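Local atomic coordinates of dihydrodipicolinate synthase (Bacillus clausii KSM-K16, PDB entry 3E96), a protein that probably catalyses the condensation of pyruvate with aspartate semialdehyde to 4-hydroxy-tetrahydrodipicolinate, the step that opens the lysine branch of bacterial amino-acid synthesis. Residues Gly28-His33 with Leu64-Glu69; Val51-Gly54 with Glu58-Ala61; Ala127-Ile132 with Val155-Leu160; Ala177-Ser182 with Ile189-Gly194. All blocks are in the same frame, centred on the assembly; numbering follows the deposited sequence.

Overall arrangement
The chain folds as a TIM barrel of eight parallel strands. Contact 1 joins the loop and first turn leading into helix 32-43 to helix 64-78; contact 2 falls in the chain between the two segments of contact 1, and contacts 3 and 4 follow in turn. The centres of contacts 1 and 2 are 10 Å apart, and they touch where Ala67 meets Cys53 and Phe59. Contact 3 packs helix 122-136 against the end of helix 152-157 and the turn that follows; contact 4, 15 Å away between centres, lays helix 173-180 on strand 190-193. Contacts 1, 3 and 4 thus hold outer helices to each other or to the barrel, while contact 2 shapes a loop beside the predicted pyruvate site.

Contact 1: residues Gly28-His33 with Leu64-Glu69; sequences GSIDWH and LEEAKE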
loop_
_atom_site.group_PDB
_atom_site.type_symbol
_atom_site.label_atom_id
_atom_site.label_comp_id
_atom_site.label_asym_id
_atom_site.label_seq_id
_atom_site.Cartn_x
_atom_site.Cartn_y
_atom_site.Cartn_z
ATOM N N GLY B 28 -21.044 -4.672 5.986
ATOM C CA GLY B 28 -19.986 -3.971 5.277
ATOM C C GLY B 28 -20.234 -3.733 3.795
ATOM O O GLY B 28 -19.350 -3.250 3.089
ATOM N N SER B 29 -21.428 -4.062 3.312
ATOM C CA SER B 29 -21.735 -3.866 1.898
ATOM C C SER B 29 -21.929 -2.386 1.588
ATOM O O SER B 29 -22.229 -1.587 2.472
ATOM C CB SER B 29 -22.996 -4.643 1.501
ATOM O OG SER B 29 -24.134 -4.157 2.190
ATOM N N ILE B 30 -21.746 -2.026 0.324
ATOM C CA ILE B 30 -21.904 -0.643 -0.103
ATOM C C ILE B 30 -23.387 -0.276 -0.194
ATOM O O ILE B 30 -24.189 -1.028 -0.752
ATOM C CB ILE B 30 -21.259 -0.422 -1.493
ATOM C CG1 ILE B 30 -19.765 -0.773 -1.432
ATOM C CG2 ILE B 30 -21.446 1.019 -1.935
ATOM C CD1 ILE B 30 -19.072 -0.729 -2.778
ATOM N N ASP B 31 -23.753 0.865 0.380
ATOM C CA ASP B 31 -25.133 1.326 0.303
ATOM C C ASP B 31 -25.115 2.390 -0.782
ATOM O O ASP B 31 -24.726 3.532 -0.537
ATOM C CB ASP B 31 -25.597 1.949 1.618
ATOM C CG ASP B 31 -27.075 2.297 1.599
ATOM O OD1 ASP B 31 -27.538 2.864 0.586
ATOM O OD2 ASP B 31 -27.771 2.009 2.596
ATOM N N TRP B 32 -25.528 2.004 -1.983
ATOM C CA TRP B 32 -25.526 2.919 -3.111
ATOM C C TRP B 32 -26.511 4.068 -2.964
ATOM O O TRP B 32 -26.327 5.124 -3.568
ATOM C CB TRP B 32 -25.787 2.147 -4.403
ATOM C CG TRP B 32 -24.691 1.175 -4.732
ATOM C CD1 TRP B 32 -24.801 -0.182 -4.829
ATOM C CD2 TRP B 32 -23.319 1.489 -5.014
ATOM N NE1 TRP B 32 -23.584 -0.736 -5.157
ATOM C CE2 TRP B 32 -22.656 0.267 -5.275
ATOM C CE3 TRP B 32 -22.585 2.683 -5.069
ATOM C CZ2 TRP B 32 -21.293 0.204 -5.592
ATOM C CZ3 TRP B 32 -21.226 2.620 -5.385
ATOM C CH2 TRP B 32 -20.598 1.387 -5.641
ATOM N N HIS B 33 -27.563 3.869 -2.174
ATOM C CA HIS B 33 -28.524 4.939 -1.961
ATOM C C HIS B 33 -27.798 6.036 -1.192
ATOM O O HIS B 33 -27.911 7.222 -1.511
ATOM C CB HIS B 33 -29.725 4.446 -1.150
ATOM C CG HIS B 33 -30.747 5.508 -0.887
ATOM N ND1 HIS B 33 -31.392 6.186 -1.900
ATOM C CD2 HIS B 33 -31.227 6.018 0.272
ATOM C CE1 HIS B 33 -32.224 7.069 -1.376
ATOM N NE2 HIS B 33 -32.144 6.987 -0.059
ATOM N N LEU B 64 -11.915 -5.140 -6.924
ATOM C CA LEU B 64 -11.767 -4.505 -8.230
ATOM C C LEU B 64 -13.129 -4.242 -8.857
ATOM O O LEU B 64 -13.342 -3.211 -9.494
ATOM C CB LEU B 64 -10.939 -5.388 -9.170
ATOM C CG LEU B 64 -9.449 -5.540 -8.864
ATOM C CD1 LEU B 64 -8.791 -6.387 -9.959
ATOM C CD2 LEU B 64 -8.792 -4.158 -8.794
ATOM N N GLU B 65 -14.053 -5.179 -8.677
ATOM C CA GLU B 65 -15.391 -5.031 -9.236
ATOM C C GLU B 65 -16.160 -3.901 -8.546
ATOM O O GLU B 65 -16.906 -3.169 -9.195
ATOM C CB GLU B 65 -16.156 -6.358 -9.116
ATOM C CG GLU B 65 -17.569 -6.345 -9.697
ATOM C CD GLU B 65 -17.616 -5.858 -11.138
ATOM O OE1 GLU B 65 -16.727 -6.233 -11.933
ATOM O OE2 GLU B 65 -18.557 -5.106 -11.476
ATOM N N GLU B 66 -15.988 -3.760 -7.235
ATOM C CA GLU B 66 -16.670 -2.692 -6.515
ATOM C C GLU B 66 -16.117 -1.336 -6.945
ATOM O O GLU B 66 -16.856 -0.351 -7.020
ATOM C CB GLU B 66 -16.496 -2.852 -5.005
ATOM C CG GLU B 66 -17.297 -3.980 -4.395
ATOM C CD GLU B 66 -17.082 -4.075 -2.898
ATOM O OE1 GLU B 66 -15.911 -4.047 -2.466
ATOM O OE2 GLU B 66 -18.076 -4.181 -2.154
ATOM N N ALA B 67 -14.816 -1.285 -7.222
ATOM C CA ALA B 67 -14.186 -0.041 -7.657
ATOM C C ALA B 67 -14.769 0.371 -9.009
ATOM O O ALA B 67 -15.113 1.533 -9.217
ATOM C CB ALA B 67 -12.677 -0.222 -7.773
ATOM N N LYS B 68 -14.875 -0.587 -9.926
ATOM C CA LYS B 68 -15.421 -0.304 -11.248
ATOM C C LYS B 68 -16.864 0.168 -11.136
ATOM O O LYS B 68 -17.256 1.148 -11.771
ATOM C CB LYS B 68 -15.364 -1.551 -12.134
ATOM C CG LYS B 68 -13.964 -1.996 -12.500
ATOM C CD LYS B 68 -13.998 -3.308 -13.276
ATOM C CE LYS B 68 -12.594 -3.759 -13.657
ATOM N NZ LYS B 68 -12.596 -5.107 -14.310
ATOM N N GLU B 69 -17.652 -0.537 -10.331
ATOM C CA GLU B 69 -19.056 -0.189 -10.142
ATOM C C GLU B 69 -19.206 1.200 -9.528
ATOM O O GLU B 69 -20.126 1.939 -9.876
ATOM C CB GLU B 69 -19.743 -1.230 -9.251
ATOM C CG GLU B 69 -21.231 -0.983 -8.972
ATOM C CD GLU B 69 -22.112 -1.106 -10.209
ATOM O OE1 GLU B 69 -21.642 -1.655 -11.229
ATOM O OE2 GLU B 69 -23.283 -0.661 -10.157
HETATM O O HOH W 1 -20.766 -4.093 -1.584
#
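Glu66 reaches out from its helix across the end of Ile30 at a slant, and every carbon of its side chain beyond CA meets the same methyl. Its CB and CG each lie 4.0 Å from Ile30 CD1, its CD follows at 3.9 Å, and OE2 comes closest to Ile30 CD1 at 3.6 Å. The chain can run so straight because chi2 is fully extended (-180°), which carries the carboxylate past the methyl to the polar backbone behind it. There OE2 accepts from a water at 2.8 Å, and this water in turn accepts from Ile30 N at 3.0 Å. OE2 also forms a salt bridge with Arg279, whose NE binds Gly28 O, while OE1 takes the backbone N of Ser63, just ahead of the helix. In the TIM barrel this pairs the start of helix 32-43, capped by Asp31, with its neighbour, helix 64-78. One turn further along, Glu69 meets Trp32: its CG sits 3.6 Å from Trp32 CZ2, with the carboxylate plane turned 71° from the indole. The carboxylate itself looks to its own helix, forming salt bridges with Arg72 and Arg73. Ile30 CG2 lies 3.4 Å above the plane of the Trp32 ring, over its centre, and Arg73 adds a cation-pi contact to this indole.

Contact 2: residues Val51-Gly54 with Glu58-Ala61; sequences VPCG and EFYA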
loop_
_atom_site.group_PDB
_atom_site.type_symbol
_atom_site.label_atom_id
_atom_site.label_comp_id
_atom_site.label_asym_id
_atom_site.label_seq_id
_atom_site.Cartn_x
_atom_site.Cartn_y
_atom_site.Cartn_z
ATOM N N VAL B 51 -14.139 12.709 -7.355
ATOM C CA VAL B 51 -13.173 11.644 -7.570
ATOM C C VAL B 51 -13.505 10.296 -6.935
ATOM O O VAL B 51 -13.019 9.973 -5.852
ATOM C CB VAL B 51 -11.781 12.095 -7.060
ATOM C CG1 VAL B 51 -10.707 11.106 -7.482
ATOM C CG2 VAL B 51 -11.466 13.487 -7.589
ATOM N N PRO B 52 -14.341 9.488 -7.603
ATOM C CA PRO B 52 -14.675 8.180 -7.034
ATOM C C PRO B 52 -13.398 7.339 -6.987
ATOM O O PRO B 52 -12.466 7.571 -7.760
ATOM C CB PRO B 52 -15.707 7.624 -8.016
ATOM C CG PRO B 52 -15.329 8.287 -9.326
ATOM C CD PRO B 52 -15.035 9.707 -8.883
ATOM N N CYS B 53 -13.354 6.371 -6.080
ATOM C CA CYS B 53 -12.180 5.519 -5.937
ATOM C C CYS B 53 -10.950 6.292 -5.479
ATOM O O CYS B 53 -9.812 5.932 -5.800
ATOM C CB CYS B 53 -11.895 4.785 -7.248
ATOM S SG CYS B 53 -13.052 3.424 -7.524
ATOM N N GLY B 54 -11.191 7.368 -4.737
ATOM C CA GLY B 54 -10.102 8.156 -4.189
ATOM C C GLY B 54 -9.787 7.514 -2.850
ATOM O O GLY B 54 -10.446 6.550 -2.459
ATOM N N GLU B 58 -11.998 5.096 0.339
ATOM C CA GLU B 58 -11.491 3.814 0.828
ATOM C C GLU B 58 -11.296 2.835 -0.331
ATOM O O GLU B 58 -11.671 1.665 -0.269
ATOM C CB GLU B 58 -12.423 3.232 1.890
ATOM C CG GLU B 58 -12.394 4.017 3.192
ATOM C CD GLU B 58 -13.375 3.489 4.216
ATOM O OE1 GLU B 58 -13.037 2.518 4.930
ATOM O OE2 GLU B 58 -14.498 4.045 4.295
ATOM N N PHE B 59 -10.685 3.349 -1.392
ATOM C CA PHE B 59 -10.392 2.587 -2.600
ATOM C C PHE B 59 -9.789 1.204 -2.343
ATOM O O PHE B 59 -10.251 0.199 -2.893
ATOM C CB PHE B 59 -9.443 3.413 -3.474
ATOM C CG PHE B 59 -8.905 2.678 -4.663
ATOM C CD1 PHE B 59 -9.749 2.264 -5.683
ATOM C CD2 PHE B 59 -7.538 2.430 -4.777
ATOM C CE1 PHE B 59 -9.246 1.617 -6.806
ATOM C CE2 PHE B 59 -7.024 1.783 -5.895
ATOM C CZ PHE B 59 -7.881 1.376 -6.914
ATOM N N TYR B 60 -8.757 1.144 -1.507
ATOM C CA TYR B 60 -8.096 -0.125 -1.230
ATOM C C TYR B 60 -8.920 -1.140 -0.449
ATOM O O TYR B 60 -8.532 -2.304 -0.338
ATOM C CB TYR B 60 -6.757 0.136 -0.543
ATOM C CG TYR B 60 -5.777 0.806 -1.481
ATOM C CD1 TYR B 60 -5.342 0.156 -2.634
ATOM C CD2 TYR B 60 -5.317 2.100 -1.240
ATOM C CE1 TYR B 60 -4.473 0.774 -3.527
ATOM C CE2 TYR B 60 -4.444 2.731 -2.130
ATOM C CZ TYR B 60 -4.028 2.056 -3.271
ATOM O OH TYR B 60 -3.158 2.660 -4.149
ATOM N N ALA B 61 -10.059 -0.704 0.082
ATOM C CA ALA B 61 -10.942 -1.610 0.823
ATOM C C ALA B 61 -12.014 -2.164 -0.121
ATOM O O ALA B 61 -12.867 -2.960 0.280
ATOM C CB ALA B 61 -11.596 -0.869 1.984
#
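The Phe59 ring is approached obliquely by Cys53, stacks on the ring of His113, and has Tyr60 CZ in its plane at one edge. Tyr60 in turn presents a face to Phe59, with CD2 of that ring 3.6 Å above the plane and over its centre. This cluster belongs to the loop that follows the second strand of the TIM barrel, where the active site of such enzymes is built from loops at the C-terminal ends of the strands. Here the loop folds back on itself between Cys53 and Phe59, and it brackets Thr56, which is predicted to bind pyruvate; Lys167, the predicted Schiff-base lysine, lies near Gly54 too.

Of the Cys53 side chain, CB comes nearest, 3.7 Å from Phe59 CD1. The sulfur makes a Cys sulfur-aromatic contact that is oblique to the ring, SG lying 5.2 Å from the centroid of Phe59 and 74° off its normal. Phe59 sends its CG anti to the backbone N (chi1 172°), which turns the ring toward the Cys53 carbonyl; CB is already there, Cys53 O lying 3.4 Å from Phe59 CB. That oxygen is also hydrogen-bonded to NE2 of His113, so the same imidazole both stacks on the phenyl ring and holds the carbonyl beside it. Residues 59-61 themselves form a short 3-10 turn, with Ala61 N bonded to Glu58 O at 2.9 Å. Where the turn begins, Phe59 N reaches back to Gly54 O in a weak hydrogen bond of 3.4 Å, its N-H...O angle 148°.

Contact 3: residues Ala127-Ile132 with Val155-Leu160; sequences AYFRDI and VDLAPL
Leu157 divides its two methyls between Phe129 and Arg130, and this apolar contact carries most of the interface. CD1 rests 3.6 Å from Phe129 CB and 3.9 Å from CD2 of the same phenyl ring, approaching it obliquely, while the two side chains cross at about a right angle. CD2 takes the neighbouring residue, lying 3.7 Å from Arg130 N and a little further from its CB, so the two methyls sit side by side against the junction of these residues. Leu160 adds a second point of support, its CD1 4.2 Å from Arg130 CA. The two leucines face the helix together because a type I turn runs from Leu157 to Leu160, with Leu160 N bonded to Leu157 O at 2.9 Å.

The polar interaction stays within helix 122-136. Arg130 meets the leucines with its backbone and the base of its side chain; a bend at chi3 (57°) swings the guanidinium round to Asp131, which it grips side-on. NH2 lies 2.9 Å from Asp131 OD1 with an N-H...O angle of 150°, and NE approaches that same oxygen at 3.2 Å. Both nitrogens arrive from one face of the carboxylate plane, so a single oxygen receives both hydrogen bonds of the salt bridge.

Packing continues beyond the pair: Phe129 also touches Ile112 and Pro115, and Ala127 and Tyr128 meet Ala280 of the second subunit. The helix after the fourth strand and the end of the one after the fifth, with its following turn, meet in this way in the outer layer of a TIM barrel.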
loop_
_atom_site.group_PDB
_atom_site.type_symbol
_atom_site.label_atom_id
_atom_site.label_comp_id
_atom_site.label_asym_id
_atom_site.label_seq_id
_atom_site.Cartn_x
_atom_site.Cartn_y
_atom_site.Cartn_z
ATOM N N ALA B 127 8.499 5.152 -14.775
ATOM C CA ALA B 127 8.031 4.149 -15.723
ATOM C C ALA B 127 6.618 3.689 -15.380
ATOM O O ALA B 127 5.783 3.507 -16.266
ATOM C CB ALA B 127 8.984 2.952 -15.732
ATOM N N TYR B 128 6.355 3.500 -14.090
ATOM C CA TYR B 128 5.036 3.065 -13.644
ATOM C C TYR B 128 3.949 3.994 -14.178
ATOM O O TYR B 128 3.017 3.553 -14.850
ATOM C CB TYR B 128 4.972 3.036 -12.114
ATOM C CG TYR B 128 3.618 2.627 -11.577
ATOM C CD1 TYR B 128 3.207 1.295 -11.600
ATOM C CD2 TYR B 128 2.731 3.581 -11.079
ATOM C CE1 TYR B 128 1.942 0.921 -11.140
ATOM C CE2 TYR B 128 1.470 3.223 -10.619
ATOM C CZ TYR B 128 1.080 1.893 -10.652
ATOM O OH TYR B 128 -0.173 1.546 -10.204
ATOM N N PHE B 129 4.072 5.283 -13.878
ATOM C CA PHE B 129 3.088 6.255 -14.333
ATOM C C PHE B 129 3.079 6.391 -15.854
ATOM O O PHE B 129 2.017 6.416 -16.479
ATOM C CB PHE B 129 3.355 7.620 -13.694
ATOM C CG PHE B 129 3.013 7.683 -12.226
ATOM C CD1 PHE B 129 1.736 7.345 -11.781
ATOM C CD2 PHE B 129 3.956 8.109 -11.297
ATOM C CE1 PHE B 129 1.398 7.434 -10.424
ATOM C CE2 PHE B 129 3.633 8.202 -9.939
ATOM C CZ PHE B 129 2.348 7.863 -9.506
ATOM N N ARG B 130 4.265 6.481 -16.446
ATOM C CA ARG B 130 4.357 6.624 -17.894
ATOM C C ARG B 130 3.664 5.484 -18.633
ATOM O O ARG B 130 2.875 5.728 -19.543
ATOM C CB ARG B 130 5.816 6.685 -18.334
ATOM C CG ARG B 130 5.988 6.873 -19.834
ATOM C CD ARG B 130 7.341 6.350 -20.263
ATOM N NE ARG B 130 7.487 4.947 -19.883
ATOM C CZ ARG B 130 8.635 4.281 -19.911
ATOM N NH1 ARG B 130 9.745 4.892 -20.304
ATOM N NH2 ARG B 130 8.674 3.009 -19.536
ATOM N N ASP B 131 3.955 4.246 -18.244
ATOM C CA ASP B 131 3.360 3.084 -18.902
ATOM C C ASP B 131 1.838 3.105 -18.875
ATOM O O ASP B 131 1.187 2.801 -19.875
ATOM C CB ASP B 131 3.852 1.781 -18.263
ATOM C CG ASP B 131 5.314 1.497 -18.557
ATOM O OD1 ASP B 131 5.889 2.154 -19.451
ATOM O OD2 ASP B 131 5.883 0.601 -17.896
ATOM N N ILE B 132 1.270 3.456 -17.728
ATOM C CA ILE B 132 -0.180 3.508 -17.586
ATOM C C ILE B 132 -0.798 4.625 -18.422
ATOM O O ILE B 132 -1.805 4.419 -19.102
ATOM C CB ILE B 132 -0.573 3.699 -16.104
ATOM C CG1 ILE B 132 -0.153 2.461 -15.305
ATOM C CG2 ILE B 132 -2.078 3.960 -15.985
ATOM C CD1 ILE B 132 -0.233 2.635 -13.798
ATOM N N VAL B 155 8.934 16.136 -13.429
ATOM C CA VAL B 155 9.514 16.921 -14.512
ATOM C C VAL B 155 9.584 16.063 -15.771
ATOM O O VAL B 155 9.305 16.537 -16.872
ATOM C CB VAL B 155 10.936 17.401 -14.155
ATOM C CG1 VAL B 155 11.540 18.175 -15.327
ATOM C CG2 VAL B 155 10.887 18.280 -12.914
ATOM N N ASP B 156 9.944 14.794 -15.608
ATOM C CA ASP B 156 10.057 13.902 -16.755
ATOM C C ASP B 156 8.725 13.425 -17.325
ATOM O O ASP B 156 8.639 13.092 -18.509
ATOM C CB ASP B 156 10.946 12.703 -16.408
ATOM C CG ASP B 156 12.386 13.107 -16.164
ATOM O OD1 ASP B 156 12.789 14.169 -16.674
ATOM O OD2 ASP B 156 13.116 12.366 -15.476
ATOM N N LEU B 157 7.687 13.397 -16.495
ATOM C CA LEU B 157 6.365 12.970 -16.949
ATOM C C LEU B 157 5.586 14.108 -17.597
ATOM O O LEU B 157 4.731 13.874 -18.451
ATOM C CB LEU B 157 5.542 12.428 -15.776
ATOM C CG LEU B 157 5.867 11.060 -15.180
ATOM C CD1 LEU B 157 5.030 10.851 -13.915
ATOM C CD2 LEU B 157 5.571 9.974 -16.196
ATOM N N ALA B 158 5.892 15.337 -17.190
ATOM C CA ALA B 158 5.195 16.524 -17.686
ATOM C C ALA B 158 4.915 16.592 -19.188
ATOM O O ALA B 158 3.821 16.976 -19.591
ATOM C CB ALA B 158 5.940 17.780 -17.248
ATOM N N PRO B 159 5.894 16.224 -20.032
ATOM C CA PRO B 159 5.705 16.267 -21.488
ATOM C C PRO B 159 4.558 15.415 -22.027
ATOM O O PRO B 159 4.029 15.686 -23.106
ATOM C CB PRO B 159 7.059 15.805 -22.026
ATOM C CG PRO B 159 8.011 16.261 -20.973
ATOM C CD PRO B 159 7.287 15.881 -19.704
ATOM N N LEU B 160 4.176 14.378 -21.291
ATOM C CA LEU B 160 3.091 13.515 -21.746
ATOM C C LEU B 160 1.829 14.320 -22.008
ATOM O O LEU B 160 1.328 15.021 -21.130
ATOM C CB LEU B 160 2.808 12.417 -20.716
ATOM C CG LEU B 160 3.928 11.396 -20.520
ATOM C CD1 LEU B 160 3.580 10.477 -19.348
ATOM C CD2 LEU B 160 4.137 10.593 -21.808
#

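Contact 4: residues Ala177-Ser182 with Ile189-Gly194; sequences AKVVRS and IAWICG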
loop_
_atom_site.group_PDB
_atom_site.type_symbol
_atom_site.label_atom_id
_atom_site.label_comp_id
_atom_site.label_asym_id
_atom_site.label_seq_id
_atom_site.Cartn_x
_atom_site.Cartn_y
_atom_site.Cartn_z
ATOM N N ALA B 177 7.159 24.366 -4.449
ATOM C CA ALA B 177 7.378 25.622 -5.164
ATOM C C ALA B 177 8.403 25.469 -6.288
ATOM O O ALA B 177 8.258 26.071 -7.358
ATOM C CB ALA B 177 7.827 26.710 -4.193
ATOM N N LYS B 178 9.430 24.661 -6.051
ATOM C CA LYS B 178 10.467 24.454 -7.051
ATOM C C LYS B 178 10.013 23.590 -8.229
ATOM O O LYS B 178 10.303 23.913 -9.382
ATOM C CB LYS B 178 11.711 23.829 -6.411
ATOM C CG LYS B 178 12.881 23.643 -7.371
ATOM C CD LYS B 178 13.320 24.964 -8.002
ATOM C CE LYS B 178 14.389 24.743 -9.069
ATOM N NZ LYS B 178 14.819 26.028 -9.699
ATOM N N VAL B 179 9.300 22.501 -7.963
ATOM C CA VAL B 179 8.872 21.653 -9.071
ATOM C C VAL B 179 7.874 22.385 -9.968
ATOM O O VAL B 179 7.889 22.213 -11.186
ATOM C CB VAL B 179 8.280 20.297 -8.584
ATOM C CG1 VAL B 179 6.922 20.503 -7.920
ATOM C CG2 VAL B 179 8.176 19.336 -9.772
ATOM N N VAL B 180 7.017 23.210 -9.376
ATOM C CA VAL B 180 6.055 23.981 -10.159
ATOM C C VAL B 180 6.826 24.880 -11.130
ATOM O O VAL B 180 6.422 25.077 -12.275
ATOM C CB VAL B 180 5.185 24.884 -9.251
ATOM C CG1 VAL B 180 4.473 25.952 -10.084
ATOM C CG2 VAL B 180 4.162 24.032 -8.511
ATOM N N ARG B 181 7.946 25.411 -10.659
ATOM C CA ARG B 181 8.761 26.306 -11.468
ATOM C C ARG B 181 9.836 25.602 -12.295
ATOM O O ARG B 181 10.652 26.257 -12.946
ATOM C CB ARG B 181 9.372 27.371 -10.553
ATOM C CG ARG B 181 8.294 28.235 -9.902
ATOM C CD ARG B 181 8.799 29.140 -8.790
ATOM N NE ARG B 181 7.742 30.061 -8.383
ATOM C CZ ARG B 181 6.633 29.704 -7.740
ATOM N NH1 ARG B 181 6.428 28.433 -7.408
ATOM N NH2 ARG B 181 5.710 30.614 -7.461
ATOM N N SER B 182 9.826 24.273 -12.286
ATOM C CA SER B 182 10.806 23.493 -13.043
ATOM C C SER B 182 10.204 22.901 -14.311
ATOM O O SER B 182 10.903 22.270 -15.106
ATOM C CB SER B 182 11.369 22.361 -12.177
ATOM O OG SER B 182 12.047 22.870 -11.042
ATOM N N ILE B 189 0.185 21.863 -16.727
ATOM C CA ILE B 189 -0.164 20.917 -15.678
ATOM C C ILE B 189 -1.002 21.615 -14.613
ATOM O O ILE B 189 -0.656 22.707 -14.161
ATOM C CB ILE B 189 1.109 20.350 -14.999
ATOM C CG1 ILE B 189 1.973 19.612 -16.026
ATOM C CG2 ILE B 189 0.724 19.435 -13.846
ATOM C CD1 ILE B 189 1.302 18.408 -16.661
ATOM N N ALA B 190 -2.115 21.005 -14.228
ATOM C CA ALA B 190 -2.938 21.584 -13.181
ATOM C C ALA B 190 -2.262 21.159 -11.883
ATOM O O ALA B 190 -2.132 19.967 -11.617
ATOM C CB ALA B 190 -4.352 21.021 -13.242
ATOM N N TRP B 191 -1.806 22.120 -11.087
ATOM C CA TRP B 191 -1.155 21.788 -9.822
ATOM C C TRP B 191 -2.180 21.813 -8.702
ATOM O O TRP B 191 -2.711 22.868 -8.357
ATOM C CB TRP B 191 -0.022 22.771 -9.528
ATOM C CG TRP B 191 1.162 22.560 -10.412
ATOM C CD1 TRP B 191 1.564 23.348 -11.460
ATOM C CD2 TRP B 191 2.093 21.476 -10.344
ATOM N NE1 TRP B 191 2.692 22.814 -12.045
ATOM C CE2 TRP B 191 3.038 21.666 -11.378
ATOM C CE3 TRP B 191 2.223 20.359 -9.505
ATOM C CZ2 TRP B 191 4.098 20.779 -11.597
ATOM C CZ3 TRP B 191 3.282 19.474 -9.724
ATOM C CH2 TRP B 191 4.204 19.693 -10.763
ATOM N N ILE B 192 -2.442 20.639 -8.133
ATOM C CA ILE B 192 -3.437 20.485 -7.074
ATOM C C ILE B 192 -2.839 20.088 -5.724
ATOM O O ILE B 192 -2.023 19.172 -5.643
ATOM C CB ILE B 192 -4.463 19.398 -7.481
ATOM C CG1 ILE B 192 -5.135 19.800 -8.798
ATOM C CG2 ILE B 192 -5.513 19.205 -6.380
ATOM C CD1 ILE B 192 -5.870 18.657 -9.487
ATOM N N CYS B 193 -3.243 20.780 -4.663
ATOM C CA CYS B 193 -2.762 20.430 -3.331
ATOM C C CYS B 193 -3.510 19.158 -2.941
ATOM O O CYS B 193 -4.724 19.187 -2.737
ATOM C CB CYS B 193 -3.081 21.533 -2.328
ATOM S SG CYS B 193 -2.765 21.042 -0.616
ATOM N N GLY B 194 -2.792 18.045 -2.846
ATOM C CA GLY B 194 -3.433 16.782 -2.510
ATOM C C GLY B 194 -3.611 16.514 -1.029
ATOM O O GLY B 194 -4.053 15.426 -0.654
HETATM O O HOH W 2 4.264 24.244 -14.338
#
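Val180 lays its CG2 methyl over the indole of Trp191, 3.7 Å from the centroid of the five-membered ring and only 7° off the normal, a CH-pi contact centred on that ring and so toward one end of the indole. Its other methyl, CG1, stands anti to the backbone N (chi1 164°), which leaves CG2 to face the ring squarely. The opposite face of the indole is covered from within its own segment, by Ile189 CG2 at 4.1 Å above the plane, so the ring is sandwiched between two aliphatic groups. At the benzene end Val179 closes in obliquely, with CG1 4.0 Å from Trp191 CH2.

The polar edge is served by a water that lies in the ring plane. It accepts from Trp191 NE1 at 3.1 Å and donates to Val180 O, also at 3.1 Å, linking the indole N-H to a carbonyl at the end of the helix. These residues belong to the beta-alpha-beta unit of strand 163-168, helix 173-180 and strand 190-193 in the TIM barrel; Trp191 points outward from its strand to the covering helix and also touches Val166 on the preceding strand. At the other end of segment 189-194, Gly194 O is hydrogen-bonded to the hydroxyl of Tyr143, the predicted proton donor and acceptor.

The helix finishes at Val180, and side chains just past its end bind carbonyls of its final turn. Arg181 NH1 donates to Ala177 O at 3.0 Å and to Ala206 O as well. Ser182 OG donates to Lys178 O at 2.6 Å, reaching that oxygen from above the carbonyl plane.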